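PDB 3GN3: putative protein-disulfide isomerase from Pseudomonas syringae pv. tomato, which is of unknown function but, as a DsbA-family member with a thioredoxin-like fold, probably takes part in thiol-disulfide exchange. Local coordinates for residues Leu22-Cys26 / His60-Ile66; Gln55-Trp59 / Ile152-Pro156; Val30-Phe34 / Met87-Ser92; His5-Leu9 / Val50-Leu54. All coordinates share one frame; numbering follows the deposited sequence.

Interaction 1: residues Leu22-Cys26 / His60-Ile66; sequences LEPTC and HMFSGVI
Glu23 reaches over to the 60-66 segment with its CG methylene and its carboxylate. Its CG lies over one face of the His60 imidazole, 4.1 Å from the ring centroid and close to the normal, a CH-pi contact. Beyond it the chain bends at CG (chi2 59°), and the carboxylate runs on nearly parallel to the imidazole (planes 22° apart), displaced past its rim. Of its oxygens, OE1 takes the hydroxyl of Ser63 on its syn lone pair, with 2.7 Å between Ser63 OG and Glu23 OE1. It also accepts from the backbone N of Gln57, while Ser63 OG has a further hydroxyl partner in Ser56. OE2 turns back to its own turn, gripped from opposite faces of its plane by Thr25 OG1 and Thr25 N. The buried carboxylate is therefore held at both oxygens, with little freedom to rotate. Pro24 adds an apolar touch, its CB 3.9 Å from Ile66 CG2. Next comes Thr25, whose OG1 both donates to Glu23 and accepts from His60: ND1 of His60 stands 2.9 Å from Thr25 OG1, tilted somewhat from the ring plane. The threonine methyl points the other way, and CG2 packs 3.6 Å from Ile66 CD1. Last, Cys26 sets its CA 3.7 Å from His60 CE1 and serves as N-cap of helix 27-33. A type I turn after strand 16-22, ending in a cysteine at the helix N-terminus, is where thioredoxin-fold proteins carry their active-site motif. Here Ser29 stands where a CXXC motif would have its second cysteine.

Interaction 2: residues Gln55-Trp59 / Ile152-Pro156; sequences QSQPW and IHVSP
Gln55 and Gln57 each bend at chi2, and the bends turn both side-chain amides onto the carbonyl of His153. In Gln55, CG lies opposite the backbone N (chi1 170°), whereas in Gln57 it sits beside that nitrogen (chi1 -50°), and the two amides arrive from different directions. Gln57 NE2 comes nearly end-on to the carbonyl, with 2.8 Å from NE2 to His153 O and the acceptor in the plane of the amide. Gln55 NE2 comes from above the carbonyl plane instead, 2.9 Å from His153 O. Two good N-H bonds thus satisfy one backbone oxygen. Each glutamine also makes a weak second bond: Gln55 NE2 to Ile152 O, and Gln57 NE2 to Ser155 OG at 3.3 Å. The Gln55 amide is flanked as well by Ile152, whose CG2 methyl lies 3.7 Å from Gln55 CD. The segment being held leads into Pro156, which follows a cis peptide bond just before strand 157-160. This is the cis-proline loop of the thioredoxin fold, and as in its relatives it lies against the cysteine-bearing turn, Ser155 packing on Cys26. Further out, Trp59 meets the His153 ring obliquely, its CH2 3.7 Å from His153 CE1. Gln57 CB lies under one face of the indole, offset toward the rim. The second subunit closes over this edge: its Arg148 donates to both Gln57 OE1 and His153 ND1, and its Lys141 makes a cation-pi contact with Trp59. A glycerol molecule, probably from the crystallisation liquor, hydrogen-bonds to the backbone N atoms of His153 and Val154.

Interaction 3: residues Val30-Phe34 / Met87-Ser92; sequences VKAFF and MTAVAS
The rings of Phe33 and Phe34 both meet helix 79-92, Phe33 with its CD2 edge over the centre of one face of Phe34, 4.1 Å above its plane. Phe33 CG is opposite its backbone N (chi1 172°), which carries the ring across to Met87 and Thr88. At the edge of the Phe33 ring, in its plane, lies Thr88 OG1, 3.6 Å from Phe33 CZ. That hydroxyl is engaged in a hydrogen bond with the backbone O of Lys84, so the ring merely packs against it. Met87 approaches obliquely, with Met87 CB 3.7 Å from Phe33 CZ, and its sulfur makes a Met-aromatic contact, Met87 SD 5.1 Å from the Phe33 ring centroid. Around Phe34, Thr88 CG2 and Ser92 OG lie at the edge. Here the helix that follows the cysteine turn of the thioredoxin fold, 27-33, packs on one helix of the helical insertion that marks DsbA-family proteins. The small Ala91 lies where the two segments come closest, its CA 5.5 Å from Val30 CA; Ala91 CB meets Val30 CG2 at 3.9 Å and Phe34 CE2 at 3.7 Å. Ser92 OG turns back along its own helix to donate to Thr88 O, which Ser92 N grips from the opposite face of the carbonyl plane.

Interaction 4: residues His5-Leu9 / Val50-Leu54; sequences HSDAL and VRIRL
Ser6 O is gripped by the guanidinium of Arg53, mainly through NH1, which stands 2.8 Å from Ser6 O in a fairly straight bond (162° at the hydrogen). NH2 adds a weak, bent second bond to the same oxygen. The carbonyl oxygen lies at the edge of the guanidinium, in its plane, but seen from the carbonyl the arginine sits above the plane, well off the lone-pair directions. Arg53 gets there by doubling back, bent at chi2 (-52°) after leaving the strand away from the N-terminal segment. CB of Arg51 covers one face of the Arg53 guanidinium, and Arg53 NH2 carries a salt bridge to Glu19, which would help to fix its rotation. Arg51 instead runs out extended and presents a face of its own guanidinium to Ser6 O and to Asp7 CB, the latter 3.8 Å from Arg51 NE. The charges of Asp7 and Arg51 are near but make no bond, and Arg51 NE is hydrogen-bonded to Ser10 OG. Two residues on, the backbones join: Ile52 N donates to Leu9 O at 3.0 Å, in the carbonyl plane, and Arg51 CA makes a CA-H...O contact of 3.2 Å with Leu9 O. Leu9 itself is buried, its CB 4.1 Å from Ile52 CB and its CD2 4.3 Å from Leu54 CD1. Met87 of helix 79-92 packs on all three of these side chains. The contact leads the chain into strand 10-12, which pairs antiparallel with strand 48-54 and is the outermost strand on that side of the central thioredoxin-like sheet within this chain.

The four contacts gather round the central sheet, with centres 9 to 16 Å apart. Strand 48-54 and the chain after it run through interactions 4, 2 and 1 in turn. Interactions 1 and 2 are closest, about 9 Å between centres, with Cys26 SG 3.1 Å from Ser155 OG; both also touch the second subunit. Interaction 3, about 12 Å from interaction 1, packs the inserted helix 79-92 on core helix 27-33 and meets interaction 4 through Met87. Interaction 1 sets the cysteine turn against the start of helix 63-73, while 2 and 4 join parts of the core. In sequence, interaction 4 closes before interaction 2 opens; every other pair alternates.

Interaction 1: residues Leu22-Cys26 / His60-Ile66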
loop_
_atom_site.group_PDB
_atom_site.type_symbol
_atom_site.label_atom_id
_atom_site.label_comp_id
_atom_site.label_asym_id
_atom_site.label_seq_id
_atom_site.Cartn_x
_atom_site.Cartn_y
_atom_site.Cartn_z
ATOM N N LEU A 22 2.599 -14.402 8.999
ATOM C CA LEU A 22 1.941 -15.198 10.018
ATOM C C LEU A 22 1.758 -14.416 11.314
ATOM O O LEU A 22 2.673 -13.722 11.766
ATOM C CB LEU A 22 2.715 -16.500 10.278
ATOM C CG LEU A 22 2.949 -17.503 9.132
ATOM C CD1 LEU A 22 4.067 -18.507 9.516
ATOM C CD2 LEU A 22 1.654 -18.244 8.722
ATOM N N GLU A 23 0.561 -14.506 11.878
ATOM C CA GLU A 23 0.321 -14.082 13.249
ATOM C C GLU A 23 0.443 -15.347 14.109
ATOM O O GLU A 23 -0.338 -16.291 13.933
ATOM C CB GLU A 23 -1.065 -13.402 13.385
ATOM C CG GLU A 23 -1.718 -13.433 14.780
ATOM C CD GLU A 23 -0.887 -12.761 15.880
ATOM O OE1 GLU A 23 -0.522 -11.563 15.731
ATOM O OE2 GLU A 23 -0.613 -13.444 16.902
ATOM N N PRO A 24 1.420 -15.378 15.031
ATOM C CA PRO A 24 1.749 -16.612 15.792
ATOM C C PRO A 24 0.599 -17.245 16.578
ATOM O O PRO A 24 0.646 -18.454 16.851
ATOM C CB PRO A 24 2.850 -16.161 16.765
ATOM C CG PRO A 24 3.327 -14.820 16.229
ATOM C CD PRO A 24 2.170 -14.208 15.517
ATOM N N THR A 25 -0.412 -16.458 16.936
ATOM C CA THR A 25 -1.556 -16.996 17.685
ATOM C C THR A 25 -2.848 -17.032 16.871
ATOM O O THR A 25 -3.944 -17.104 17.441
ATOM C CB THR A 25 -1.826 -16.218 19.009
ATOM O OG1 THR A 25 -2.116 -14.842 18.720
ATOM C CG2 THR A 25 -0.645 -16.299 19.939
ATOM N N CYS A 26 -2.733 -16.966 15.549
ATOM C CA CYS A 26 -3.915 -16.983 14.686
ATOM C C CYS A 26 -4.167 -18.402 14.176
ATOM O O CYS A 26 -3.257 -19.051 13.676
ATOM C CB CYS A 26 -3.739 -15.980 13.550
ATOM S SG CYS A 26 -4.549 -16.368 11.953
ATOM N N HIS A 60 -5.164 -9.511 18.484
ATOM C CA HIS A 60 -4.519 -10.565 19.277
ATOM C C HIS A 60 -3.621 -9.880 20.342
ATOM O O HIS A 60 -2.457 -9.570 20.076
ATOM C CB HIS A 60 -3.708 -11.496 18.354
ATOM C CG HIS A 60 -4.559 -12.371 17.484
ATOM N ND1 HIS A 60 -4.567 -13.745 17.591
ATOM C CD2 HIS A 60 -5.460 -12.065 16.518
ATOM C CE1 HIS A 60 -5.433 -14.249 16.727
ATOM N NE2 HIS A 60 -5.987 -13.252 16.063
ATOM N N MET A 61 -4.175 -9.633 21.531
ATOM C CA MET A 61 -3.604 -8.646 22.481
ATOM C C MET A 61 -2.211 -8.965 23.063
ATOM O O MET A 61 -1.463 -8.050 23.443
ATOM C CB MET A 61 -4.617 -8.257 23.572
ATOM C CG MET A 61 -5.749 -7.322 23.064
ATOM S SD MET A 61 -7.135 -6.891 24.176
ATOM C CE MET A 61 -7.774 -8.485 24.699
ATOM N N PHE A 62 -1.832 -10.242 23.091
ATOM C CA PHE A 62 -0.473 -10.569 23.499
ATOM C C PHE A 62 0.484 -10.758 22.321
ATOM O O PHE A 62 1.596 -11.273 22.492
ATOM C CB PHE A 62 -0.434 -11.771 24.469
ATOM C CG PHE A 62 -0.488 -11.381 25.931
ATOM C CD1 PHE A 62 -1.465 -11.903 26.767
ATOM C CD2 PHE A 62 0.433 -10.481 26.465
ATOM C CE1 PHE A 62 -1.528 -11.538 28.131
ATOM C CE2 PHE A 62 0.386 -10.107 27.820
ATOM C CZ PHE A 62 -0.602 -10.639 28.655
ATOM N N SER A 63 0.087 -10.299 21.139
ATOM C CA SER A 63 0.884 -10.524 19.946
ATOM C C SER A 63 2.253 -9.863 20.036
ATOM O O SER A 63 3.270 -10.468 19.664
ATOM C CB SER A 63 0.146 -10.042 18.698
ATOM O OG SER A 63 0.936 -10.220 17.533
ATOM N N GLY A 64 2.279 -8.618 20.506
ATOM C CA GLY A 64 3.539 -7.875 20.633
ATOM C C GLY A 64 4.570 -8.554 21.529
ATOM O O GLY A 64 5.766 -8.582 21.202
ATOM N N VAL A 65 4.106 -9.110 22.647
ATOM C CA VAL A 65 4.970 -9.850 23.557
ATOM C C VAL A 65 5.489 -11.076 22.809
ATOM O O VAL A 65 6.704 -11.300 22.714
ATOM C CB VAL A 65 4.211 -10.323 24.813
ATOM C CG1 VAL A 65 5.112 -11.182 25.690
ATOM C CG2 VAL A 65 3.654 -9.160 25.582
ATOM N N ILE A 66 4.556 -11.849 22.250
ATOM C CA ILE A 66 4.878 -13.099 21.564
ATOM C C ILE A 66 5.779 -12.899 20.350
ATOM O O ILE A 66 6.754 -13.626 20.178
ATOM C CB ILE A 66 3.599 -13.901 21.222
ATOM C CG1 ILE A 66 2.901 -14.321 22.522
ATOM C CG2 ILE A 66 3.943 -15.121 20.339
ATOM C CD1 ILE A 66 1.441 -14.727 22.360
#

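Interaction 2: residues Gln55-Trp59 / Ile152-Pro156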
loop_
_atom_site.group_PDB
_atom_site.type_symbol
_atom_site.label_atom_id
_atom_site.label_comp_id
_atom_site.label_asym_id
_atom_site.label_seq_id
_atom_site.Cartn_x
_atom_site.Cartn_y
_atom_site.Cartn_z
ATOM N N GLN A 55 3.262 -11.084 11.199
ATOM C CA GLN A 55 2.151 -10.158 11.035
ATOM C C GLN A 55 1.464 -10.047 12.373
ATOM O O GLN A 55 0.570 -10.850 12.686
ATOM C CB GLN A 55 1.169 -10.704 9.982
ATOM C CG GLN A 55 -0.184 -9.960 9.865
ATOM C CD GLN A 55 -0.070 -8.653 9.103
ATOM O OE1 GLN A 55 1.035 -8.164 8.851
ATOM N NE2 GLN A 55 -1.207 -8.088 8.718
ATOM N N SER A 56 1.893 -9.085 13.183
ATOM C CA SER A 56 1.307 -8.888 14.505
ATOM C C SER A 56 -0.107 -8.267 14.409
ATOM O O SER A 56 -0.258 -7.176 13.891
ATOM C CB SER A 56 2.245 -8.009 15.321
ATOM O OG SER A 56 1.807 -7.887 16.651
ATOM N N GLN A 57 -1.138 -8.960 14.883
ATOM C CA GLN A 57 -2.512 -8.440 14.788
ATOM C C GLN A 57 -2.958 -7.807 16.112
ATOM O O GLN A 57 -2.968 -8.494 17.145
ATOM C CB GLN A 57 -3.502 -9.552 14.388
ATOM C CG GLN A 57 -3.110 -10.386 13.155
ATOM C CD GLN A 57 -3.365 -9.681 11.833
ATOM O OE1 GLN A 57 -3.109 -8.486 11.688
ATOM N NE2 GLN A 57 -3.866 -10.424 10.859
ATOM N N PRO A 58 -3.336 -6.504 16.096
ATOM C CA PRO A 58 -3.650 -5.773 17.341
ATOM C C PRO A 58 -4.848 -6.334 18.095
ATOM O O PRO A 58 -4.955 -6.126 19.320
ATOM C CB PRO A 58 -3.935 -4.347 16.866
ATOM C CG PRO A 58 -3.245 -4.228 15.568
ATOM C CD PRO A 58 -3.353 -5.603 14.926
ATOM N N TRP A 59 -5.729 -7.050 17.398
ATOM C CA TRP A 59 -6.821 -7.736 18.105
ATOM C C TRP A 59 -6.387 -9.066 18.754
ATOM O O TRP A 59 -7.156 -9.676 19.496
ATOM C CB TRP A 59 -8.075 -7.887 17.234
ATOM C CG TRP A 59 -7.870 -8.728 16.001
ATOM C CD1 TRP A 59 -8.171 -10.051 15.855
ATOM C CD2 TRP A 59 -7.329 -8.296 14.743
ATOM N NE1 TRP A 59 -7.853 -10.472 14.583
ATOM C CE2 TRP A 59 -7.333 -9.419 13.878
ATOM C CE3 TRP A 59 -6.842 -7.072 14.262
ATOM C CZ2 TRP A 59 -6.851 -9.363 12.558
ATOM C CZ3 TRP A 59 -6.365 -7.015 12.922
ATOM C CH2 TRP A 59 -6.379 -8.157 12.098
ATOM N N ILE A 152 -0.181 -5.933 3.826
ATOM C CA ILE A 152 -0.653 -7.180 4.430
ATOM C C ILE A 152 -1.624 -6.824 5.536
ATOM O O ILE A 152 -1.382 -5.896 6.277
ATOM C CB ILE A 152 0.516 -8.060 5.001
ATOM C CG1 ILE A 152 1.659 -8.224 3.975
ATOM C CG2 ILE A 152 -0.009 -9.404 5.456
ATOM C CD1 ILE A 152 1.234 -8.665 2.553
ATOM N N HIS A 153 -2.734 -7.550 5.626
ATOM C CA HIS A 153 -3.700 -7.369 6.695
ATOM C C HIS A 153 -4.134 -8.737 7.231
ATOM O O HIS A 153 -3.926 -9.068 8.407
ATOM C CB HIS A 153 -4.918 -6.592 6.201
ATOM C CG HIS A 153 -6.022 -6.529 7.210
ATOM N ND1 HIS A 153 -5.845 -5.981 8.464
ATOM C CD2 HIS A 153 -7.301 -6.969 7.168
ATOM C CE1 HIS A 153 -6.973 -6.073 9.146
ATOM N NE2 HIS A 153 -7.872 -6.669 8.384
ATOM N N VAL A 154 -4.727 -9.531 6.352
ATOM C CA VAL A 154 -5.247 -10.828 6.717
ATOM C C VAL A 154 -4.095 -11.778 7.049
ATOM O O VAL A 154 -3.103 -11.794 6.351
ATOM C CB VAL A 154 -6.144 -11.380 5.575
ATOM C CG1 VAL A 154 -6.151 -12.876 5.542
ATOM C CG2 VAL A 154 -7.557 -10.846 5.725
ATOM N N SER A 155 -4.211 -12.560 8.122
ATOM C CA SER A 155 -3.232 -13.609 8.362
ATOM C C SER A 155 -3.836 -15.003 8.169
ATOM O O SER A 155 -4.924 -15.279 8.670
ATOM C CB SER A 155 -2.598 -13.453 9.754
ATOM O OG SER A 155 -3.536 -13.711 10.771
ATOM N N PRO A 156 -3.133 -15.888 7.439
ATOM C CA PRO A 156 -1.856 -15.608 6.783
ATOM C C PRO A 156 -2.075 -14.938 5.451
ATOM O O PRO A 156 -3.183 -14.995 4.908
ATOM C CB PRO A 156 -1.291 -17.010 6.526
ATOM C CG PRO A 156 -2.510 -17.833 6.271
ATOM C CD PRO A 156 -3.553 -17.290 7.234
#

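Interaction 3: residues Val30-Phe34 / Met87-Ser92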
loop_
_atom_site.group_PDB
_atom_site.type_symbol
_atom_site.label_atom_id
_atom_site.label_comp_id
_atom_site.label_asym_id
_atom_site.label_seq_id
_atom_site.Cartn_x
_atom_site.Cartn_y
_atom_site.Cartn_z
ATOM N N VAL A 30 -1.459 -20.742 12.157
ATOM C CA VAL A 30 -0.989 -22.020 12.719
ATOM C C VAL A 30 -1.132 -23.177 11.708
ATOM O O VAL A 30 -0.171 -23.904 11.431
ATOM C CB VAL A 30 -1.742 -22.340 14.054
ATOM C CG1 VAL A 30 -1.524 -23.789 14.487
ATOM C CG2 VAL A 30 -1.323 -21.360 15.153
ATOM N N LYS A 31 -2.331 -23.313 11.147
ATOM C CA LYS A 31 -2.605 -24.269 10.088
ATOM C C LYS A 31 -1.571 -24.148 8.941
ATOM O O LYS A 31 -0.943 -25.141 8.554
ATOM C CB LYS A 31 -4.032 -24.056 9.608
ATOM C CG LYS A 31 -4.643 -25.183 8.838
ATOM C CD LYS A 31 -6.111 -25.305 9.269
ATOM C CE LYS A 31 -7.038 -25.630 8.109
ATOM N NZ LYS A 31 -7.267 -24.401 7.246
ATOM N N ALA A 32 -1.361 -22.940 8.417
ATOM C CA ALA A 32 -0.360 -22.754 7.355
ATOM C C ALA A 32 1.059 -23.030 7.861
ATOM O O ALA A 32 1.901 -23.575 7.128
ATOM C CB ALA A 32 -0.459 -21.346 6.734
ATOM N N PHE A 33 1.313 -22.666 9.118
ATOM C CA PHE A 33 2.638 -22.827 9.704
ATOM C C PHE A 33 3.054 -24.300 9.700
ATOM O O PHE A 33 4.125 -24.655 9.206
ATOM C CB PHE A 33 2.671 -22.254 11.131
ATOM C CG PHE A 33 3.940 -22.555 11.873
ATOM C CD1 PHE A 33 5.125 -21.909 11.537
ATOM C CD2 PHE A 33 3.952 -23.510 12.894
ATOM C CE1 PHE A 33 6.306 -22.186 12.223
ATOM C CE2 PHE A 33 5.135 -23.795 13.598
ATOM C CZ PHE A 33 6.313 -23.136 13.261
ATOM N N PHE A 34 2.186 -25.144 10.247
ATOM C CA PHE A 34 2.384 -26.589 10.220
ATOM C C PHE A 34 2.415 -27.246 8.821
ATOM O O PHE A 34 2.589 -28.454 8.728
ATOM C CB PHE A 34 1.373 -27.300 11.134
ATOM C CG PHE A 34 1.655 -27.125 12.610
ATOM C CD1 PHE A 34 2.890 -27.506 13.156
ATOM C CD2 PHE A 34 0.691 -26.597 13.459
ATOM C CE1 PHE A 34 3.162 -27.343 14.528
ATOM C CE2 PHE A 34 0.955 -26.433 14.833
ATOM C CZ PHE A 34 2.196 -26.812 15.362
ATOM N N MET A 87 7.752 -20.453 17.799
ATOM C CA MET A 87 6.503 -20.467 16.983
ATOM C C MET A 87 5.744 -21.789 17.166
ATOM O O MET A 87 4.537 -21.779 17.409
ATOM C CB MET A 87 6.756 -20.165 15.499
ATOM C CG MET A 87 7.211 -18.730 15.245
ATOM S SD MET A 87 7.108 -18.234 13.528
ATOM C CE MET A 87 8.759 -18.283 12.997
ATOM N N THR A 88 6.471 -22.911 17.114
ATOM C CA THR A 88 5.878 -24.233 17.337
ATOM C C THR A 88 5.230 -24.352 18.715
ATOM O O THR A 88 4.118 -24.875 18.837
ATOM C CB THR A 88 6.907 -25.377 17.176
ATOM O OG1 THR A 88 7.553 -25.276 15.897
ATOM C CG2 THR A 88 6.222 -26.748 17.335
ATOM N N ALA A 89 5.917 -23.874 19.756
ATOM C CA ALA A 89 5.357 -23.961 21.114
ATOM C C ALA A 89 4.075 -23.131 21.250
ATOM O O ALA A 89 3.088 -23.587 21.862
ATOM C CB ALA A 89 6.398 -23.568 22.164
ATOM N N VAL A 90 4.080 -21.928 20.664
ATOM C CA VAL A 90 2.882 -21.067 20.671
ATOM C C VAL A 90 1.767 -21.723 19.844
ATOM O O VAL A 90 0.643 -21.904 20.325
ATOM C CB VAL A 90 3.199 -19.608 20.189
ATOM C CG1 VAL A 90 1.924 -18.793 20.018
ATOM C CG2 VAL A 90 4.136 -18.909 21.171
ATOM N N ALA A 91 2.108 -22.113 18.617
ATOM C CA ALA A 91 1.174 -22.794 17.712
ATOM C C ALA A 91 0.472 -24.005 18.349
ATOM O O ALA A 91 -0.757 -24.099 18.292
ATOM C CB ALA A 91 1.876 -23.180 16.429
ATOM N N SER A 92 1.246 -24.903 18.973
ATOM C CA SER A 92 0.703 -26.090 19.666
ATOM C C SER A 92 -0.232 -25.784 20.818
ATOM O O SER A 92 -1.132 -26.561 21.103
ATOM C CB SER A 92 1.824 -26.936 20.227
ATOM O OG SER A 92 2.740 -27.258 19.211
#

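Interaction 4: residues His5-Leu9 / Val50-Leu54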
loop_
_atom_site.group_PDB
_atom_site.type_symbol
_atom_site.label_atom_id
_atom_site.label_comp_id
_atom_site.label_asym_id
_atom_site.label_seq_id
_atom_site.Cartn_x
_atom_site.Cartn_y
_atom_site.Cartn_z
ATOM N N HIS A 5 17.736 -8.163 8.858
ATOM C CA HIS A 5 16.429 -8.609 9.365
ATOM C C HIS A 5 15.668 -9.385 8.296
ATOM O O HIS A 5 14.978 -10.347 8.608
ATOM C CB HIS A 5 15.551 -7.434 9.797
ATOM C CG HIS A 5 16.149 -6.552 10.848
ATOM N ND1 HIS A 5 16.212 -6.914 12.180
ATOM C CD2 HIS A 5 16.651 -5.295 10.773
ATOM C CE1 HIS A 5 16.753 -5.928 12.874
ATOM N NE2 HIS A 5 17.025 -4.934 12.045
ATOM N N SER A 6 15.806 -8.956 7.042
ATOM C CA SER A 6 15.043 -9.489 5.905
ATOM C C SER A 6 15.187 -10.986 5.608
ATOM O O SER A 6 14.404 -11.532 4.841
ATOM C CB SER A 6 15.351 -8.687 4.633
ATOM O OG SER A 6 16.747 -8.573 4.430
ATOM N N ASP A 7 16.181 -11.650 6.185
ATOM C CA ASP A 7 16.324 -13.083 5.925
ATOM C C ASP A 7 16.727 -13.999 7.099
ATOM O O ASP A 7 17.292 -15.058 6.873
ATOM C CB ASP A 7 17.198 -13.338 4.673
ATOM C CG ASP A 7 18.658 -12.828 4.821
ATOM O OD1 ASP A 7 19.397 -12.921 3.808
ATOM O OD2 ASP A 7 19.073 -12.345 5.909
ATOM N N ALA A 8 16.410 -13.631 8.336
ATOM C CA ALA A 8 16.645 -14.562 9.437
ATOM C C ALA A 8 15.741 -15.788 9.257
ATOM O O ALA A 8 16.228 -16.930 9.162
ATOM C CB ALA A 8 16.432 -13.906 10.815
ATOM N N LEU A 9 14.436 -15.539 9.169
ATOM C CA LEU A 9 13.451 -16.607 9.169
ATOM C C LEU A 9 13.299 -17.167 7.762
ATOM O O LEU A 9 12.261 -17.005 7.128
ATOM C CB LEU A 9 12.132 -16.077 9.717
ATOM C CG LEU A 9 11.987 -16.031 11.242
ATOM C CD1 LEU A 9 13.302 -15.807 11.957
ATOM C CD2 LEU A 9 10.944 -15.023 11.673
ATOM N N VAL A 50 11.623 -20.359 1.358
ATOM C CA VAL A 50 10.471 -20.054 2.189
ATOM C C VAL A 50 10.898 -19.080 3.280
ATOM O O VAL A 50 11.829 -19.358 4.018
ATOM C CB VAL A 50 9.904 -21.335 2.842
ATOM C CG1 VAL A 50 8.802 -21.009 3.812
ATOM C CG2 VAL A 50 9.396 -22.312 1.777
ATOM N N ARG A 51 10.235 -17.927 3.370
ATOM C CA ARG A 51 10.480 -16.989 4.479
ATOM C C ARG A 51 9.207 -16.686 5.247
ATOM O O ARG A 51 8.153 -16.432 4.654
ATOM C CB ARG A 51 11.079 -15.675 3.993
ATOM C CG ARG A 51 12.242 -15.845 3.063
ATOM C CD ARG A 51 13.054 -14.599 3.009
ATOM N NE ARG A 51 14.410 -14.901 2.589
ATOM C CZ ARG A 51 14.993 -14.351 1.539
ATOM N NH1 ARG A 51 14.344 -13.461 0.819
ATOM N NH2 ARG A 51 16.221 -14.678 1.218
ATOM N N ILE A 52 9.328 -16.710 6.566
ATOM C CA ILE A 52 8.291 -16.241 7.464
ATOM C C ILE A 52 8.457 -14.733 7.775
ATOM O O ILE A 52 9.561 -14.263 8.078
ATOM C CB ILE A 52 8.289 -17.062 8.764
ATOM C CG1 ILE A 52 8.057 -18.537 8.434
ATOM C CG2 ILE A 52 7.228 -16.526 9.756
ATOM C CD1 ILE A 52 8.270 -19.496 9.602
ATOM N N ARG A 53 7.361 -13.978 7.670
ATOM C CA ARG A 53 7.323 -12.610 8.190
ATOM C C ARG A 53 6.249 -12.593 9.248
ATOM O O ARG A 53 5.235 -13.281 9.123
ATOM C CB ARG A 53 6.992 -11.563 7.133
ATOM C CG ARG A 53 7.501 -11.798 5.728
ATOM C CD ARG A 53 8.967 -12.084 5.708
ATOM N NE ARG A 53 9.623 -11.724 4.459
ATOM C CZ ARG A 53 10.946 -11.703 4.325
ATOM N NH1 ARG A 53 11.696 -12.037 5.358
ATOM N NH2 ARG A 53 11.512 -11.344 3.176
ATOM N N LEU A 54 6.467 -11.801 10.292
ATOM C CA LEU A 54 5.558 -11.800 11.421
ATOM C C LEU A 54 4.523 -10.684 11.283
ATOM O O LEU A 54 4.858 -9.497 11.204
ATOM C CB LEU A 54 6.361 -11.719 12.727
ATOM C CG LEU A 54 7.350 -12.889 12.869
ATOM C CD1 LEU A 54 8.296 -12.650 14.013
ATOM C CD2 LEU A 54 6.644 -14.246 13.009
#